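Local coordinates for protein serine protease inhibitor (Schistosoma haematobium, PDB 3STO) that probably inhibits serine proteases and adopts the serpin fold, at residues 381-386 with 395-400. Sequence-based numbering, arbitrary orientation.
Sequences FICFIY and MAAKVM
Val399 lays its CB over one face of the Phe381 ring, 3.8 Å from the centroid, a CH-pi contact at one end of an apolar row in the C-terminal beta hairpin of the serpin fold, strands 381-387 and 392-399; Phe381, Cys383, Ile385, Met395, Ala397 and Val399 share this side of the sheet. Phe381 reaches its neighbour because CG sits between its own backbone N and carbonyl carbon (chi1 59°), which swings the ring across to the other strand, alongside the valine. Next along the row, Cys383 SG rests 3.9 Å from Ala397 CB. At the far end Met395, present as selenomethionine, bends at chi2 and chi3 and crosses Ile385 at about a right angle, Met395 CE meeting Ile385 CG1 at 3.5 Å. On the other side of the sheet Ile382 CG1 lies 3.9 Å from Lys398 CB, and Phe384 sits beside Ala396; Leu272 and Leu273 of helix 269-273 cover them. Strand 253-260 flanks 381-387, and Thr41 continues the backbone pairing beyond Ala396, so the hairpin lies inside a sheet. Beyond CG the Lys398 chain bends at chi3 and departs from the opposite strand, and NZ hydrogen-bonds to Phe34 O. Phe381 with Val399, Cys383 with Ala397 and Ile385 with Met395 are the antiparallel hydrogen-bonded pairs. Met395 N to Ile385 O is weak at 3.5 Å, whereas Val399 N donates almost straight to Phe381 O, 2.8 Å away with 170° at the hydrogen.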
ATOM      1  N   PHE A 381       2.291 -16.079   6.901  1.00 18.94           N
ATOM      2  CA  PHE A 381       3.529 -15.463   6.466  1.00 19.93           C
ATOM      3  C   PHE A 381       3.350 -13.973   6.208  1.00 17.80           C
ATOM      4  O   PHE A 381       2.243 -13.478   6.010  1.00 14.17           O
ATOM      5  CB  PHE A 381       4.028 -16.141   5.197  1.00 12.19           C
ATOM      6  CG  PHE A 381       3.045 -16.078   4.048  1.00 15.36           C
ATOM      7  CD1 PHE A 381       1.976 -16.971   3.968  1.00 11.70           C
ATOM      8  CD2 PHE A 381       3.185 -15.133   3.049  1.00 13.01           C
ATOM      9  CE1 PHE A 381       1.101 -16.938   2.906  1.00 12.69           C
ATOM     10  CE2 PHE A 381       2.294 -15.088   1.977  1.00 16.93           C
ATOM     11  CZ  PHE A 381       1.257 -15.994   1.900  1.00 13.54           C
ATOM     12  N   ILE A 382       4.463 -13.266   6.181  1.00 18.41           N
ATOM     13  CA  ILE A 382       4.438 -11.854   5.838  1.00 21.32           C
ATOM     14  C   ILE A 382       5.078 -11.672   4.463  1.00 16.86           C
ATOM     15  O   ILE A 382       6.070 -12.316   4.128  1.00 20.99           O
ATOM     16  CB  ILE A 382       5.087 -11.004   6.980  1.00 17.74           C
ATOM     17  CG1 ILE A 382       4.020 -10.749   8.057  1.00 14.76           C
ATOM     18  CG2 ILE A 382       5.677  -9.694   6.478  1.00 17.13           C
ATOM     19  CD1 ILE A 382       4.390 -11.272   9.358  1.00 23.10           C
ATOM     20  N   CYS A 383       4.477 -10.838   3.640  1.00 14.81           N
ATOM     21  CA  CYS A 383       5.043 -10.608   2.329  1.00 18.04           C
ATOM     22  C   CYS A 383       4.996  -9.129   1.913  1.00 25.46           C
ATOM     23  O   CYS A 383       4.242  -8.325   2.484  1.00 23.49           O
ATOM     24  CB  CYS A 383       4.396 -11.519   1.292  1.00 13.98           C
ATOM     25  SG  CYS A 383       2.676 -11.203   1.082  1.00 18.47           S
ATOM     26  N   PHE A 384       5.824  -8.780   0.930  1.00 15.02           N
ATOM     27  CA  PHE A 384       5.945  -7.409   0.474  1.00 16.35           C
ATOM     28  C   PHE A 384       6.091  -7.365  -1.025  1.00 19.29           C
ATOM     29  O   PHE A 384       6.640  -8.287  -1.620  1.00 14.13           O
ATOM     30  CB  PHE A 384       7.203  -6.804   1.048  1.00 15.32           C
ATOM     31  CG  PHE A 384       7.272  -6.819   2.555  1.00 14.67           C
ATOM     32  CD1 PHE A 384       6.732  -5.751   3.305  1.00 18.18           C
ATOM     33  CD2 PHE A 384       7.932  -7.832   3.211  1.00 12.55           C
ATOM     34  CE1 PHE A 384       6.830  -5.707   4.672  1.00 13.67           C
ATOM     35  CE2 PHE A 384       8.037  -7.825   4.607  1.00 15.90           C
ATOM     36  CZ  PHE A 384       7.493  -6.752   5.339  1.00 19.57           C
ATOM     37  N   ILE A 385       5.576  -6.313  -1.654  1.00 15.96           N
ATOM     38  CA  ILE A 385       6.118  -5.948  -2.948  1.00 12.61           C
ATOM     39  C   ILE A 385       7.214  -4.947  -2.623  1.00 16.57           C
ATOM     40  O   ILE A 385       6.948  -3.912  -2.040  1.00 19.93           O
ATOM     41  CB  ILE A 385       5.091  -5.345  -3.838  1.00 20.15           C
ATOM     42  CG1 ILE A 385       4.009  -6.377  -4.128  1.00 16.89           C
ATOM     43  CG2 ILE A 385       5.763  -4.769  -5.104  1.00 13.68           C
ATOM     44  CD1 ILE A 385       2.790  -5.797  -4.815  1.00 21.25           C
ATOM     45  N   TYR A 386       8.459  -5.298  -2.911  1.00 15.35           N
ATOM     46  CA  TYR A 386       9.588  -4.491  -2.480  1.00 18.14           C
ATOM     47  C   TYR A 386      10.120  -3.721  -3.686  1.00 16.93           C
ATOM     48  O   TYR A 386      10.246  -4.285  -4.775  1.00 13.08           O
ATOM     49  CB  TYR A 386      10.676  -5.407  -1.890  1.00 16.49           C
ATOM     50  CG  TYR A 386      11.969  -4.730  -1.485  1.00 17.04           C
ATOM     51  CD1 TYR A 386      12.028  -3.902  -0.374  1.00 16.54           C
ATOM     52  CD2 TYR A 386      13.139  -4.924  -2.216  1.00 21.76           C
ATOM     53  CE1 TYR A 386      13.206  -3.287   0.008  1.00 20.60           C
ATOM     54  CE2 TYR A 386      14.329  -4.308  -1.847  1.00 23.32           C
ATOM     55  CZ  TYR A 386      14.354  -3.477  -0.728  1.00 33.25           C
ATOM     56  OH  TYR A 386      15.530  -2.860  -0.332  1.00 26.72           O
HETATM   57  N   MSE A 395       4.110  -2.262  -0.825  1.00 21.47           N
HETATM   58  CA  MSE A 395       2.939  -2.999  -0.376  1.00 19.09           C
HETATM   59  C   MSE A 395       3.449  -3.915   0.753  1.00 22.45           C
HETATM   60  O   MSE A 395       4.492  -4.562   0.625  1.00 19.29           O
HETATM   61  CB  MSE A 395       2.312  -3.741  -1.551  1.00 20.89           C
HETATM   62  CG  MSE A 395       1.025  -4.518  -1.293  1.00 32.44           C
HETATM   63 SE   MSE A 395       1.123  -6.206  -0.281  1.00101.36          SE
HETATM   64  CE  MSE A 395       2.401  -7.402  -1.184  1.00 27.46           C
ATOM     65  N   ALA A 396       2.742  -3.902   1.880  1.00 16.49           N
ATOM     66  CA  ALA A 396       3.032  -4.735   3.043  1.00 11.75           C
ATOM     67  C   ALA A 396       1.770  -5.539   3.386  1.00 15.75           C
ATOM     68  O   ALA A 396       0.656  -5.032   3.340  1.00 17.70           O
ATOM     69  CB  ALA A 396       3.492  -3.867   4.262  1.00 12.68           C
ATOM     70  N   ALA A 397       1.957  -6.806   3.693  1.00 15.41           N
ATOM     71  CA  ALA A 397       0.853  -7.719   3.874  1.00 16.33           C
ATOM     72  C   ALA A 397       1.195  -8.798   4.886  1.00 16.79           C
ATOM     73  O   ALA A 397       2.319  -9.284   4.957  1.00 18.42           O
ATOM     74  CB  ALA A 397       0.440  -8.366   2.540  1.00  7.54           C
ATOM     75  N   LYS A 398       0.196  -9.175   5.665  1.00 16.84           N
ATOM     76  CA  LYS A 398       0.282 -10.382   6.455  1.00 12.73           C
ATOM     77  C   LYS A 398      -0.824 -11.349   5.977  1.00 15.96           C
ATOM     78  O   LYS A 398      -2.015 -11.001   5.915  1.00 18.18           O
ATOM     79  CB  LYS A 398       0.150 -10.067   7.940  1.00 15.86           C
ATOM     80  CG  LYS A 398       0.126 -11.321   8.809  1.00 27.52           C
ATOM     81  CD  LYS A 398       0.017 -10.986  10.277  1.00 33.58           C
ATOM     82  CE  LYS A 398      -1.343 -10.416  10.617  1.00 36.35           C
ATOM     83  NZ  LYS A 398      -1.648 -10.636  12.057  1.00 36.04           N
ATOM     84  N   VAL A 399      -0.427 -12.564   5.638  1.00 16.15           N
ATOM     85  CA  VAL A 399      -1.377 -13.566   5.171  1.00 21.26           C
ATOM     86  C   VAL A 399      -1.511 -14.713   6.167  1.00 22.82           C
ATOM     87  O   VAL A 399      -0.629 -15.570   6.299  1.00 21.87           O
ATOM     88  CB  VAL A 399      -1.012 -14.091   3.770  1.00 17.89           C
ATOM     89  CG1 VAL A 399      -2.099 -14.984   3.274  1.00 19.69           C
ATOM     90  CG2 VAL A 399      -0.788 -12.916   2.794  1.00 18.58           C
HETATM   91  N   MSE A 400      -2.620 -14.707   6.887  1.00 21.77           N
HETATM   92  CA  MSE A 400      -2.901 -15.745   7.872  1.00 26.16           C
HETATM   93  C   MSE A 400      -3.829 -16.809   7.316  1.00 20.80           C
HETATM   94  O   MSE A 400      -3.741 -17.979   7.665  1.00 32.43           O
HETATM   95  CB  MSE A 400      -3.560 -15.124   9.094  1.00 23.81           C
HETATM   96  CG  MSE A 400      -2.573 -14.631  10.111  1.00 46.26           C
HETATM   97 SE   MSE A 400      -3.482 -13.934  11.695  1.00 93.05          SE
HETATM   98  CE  MSE A 400      -1.867 -13.470  12.693  1.00 52.41           C
TER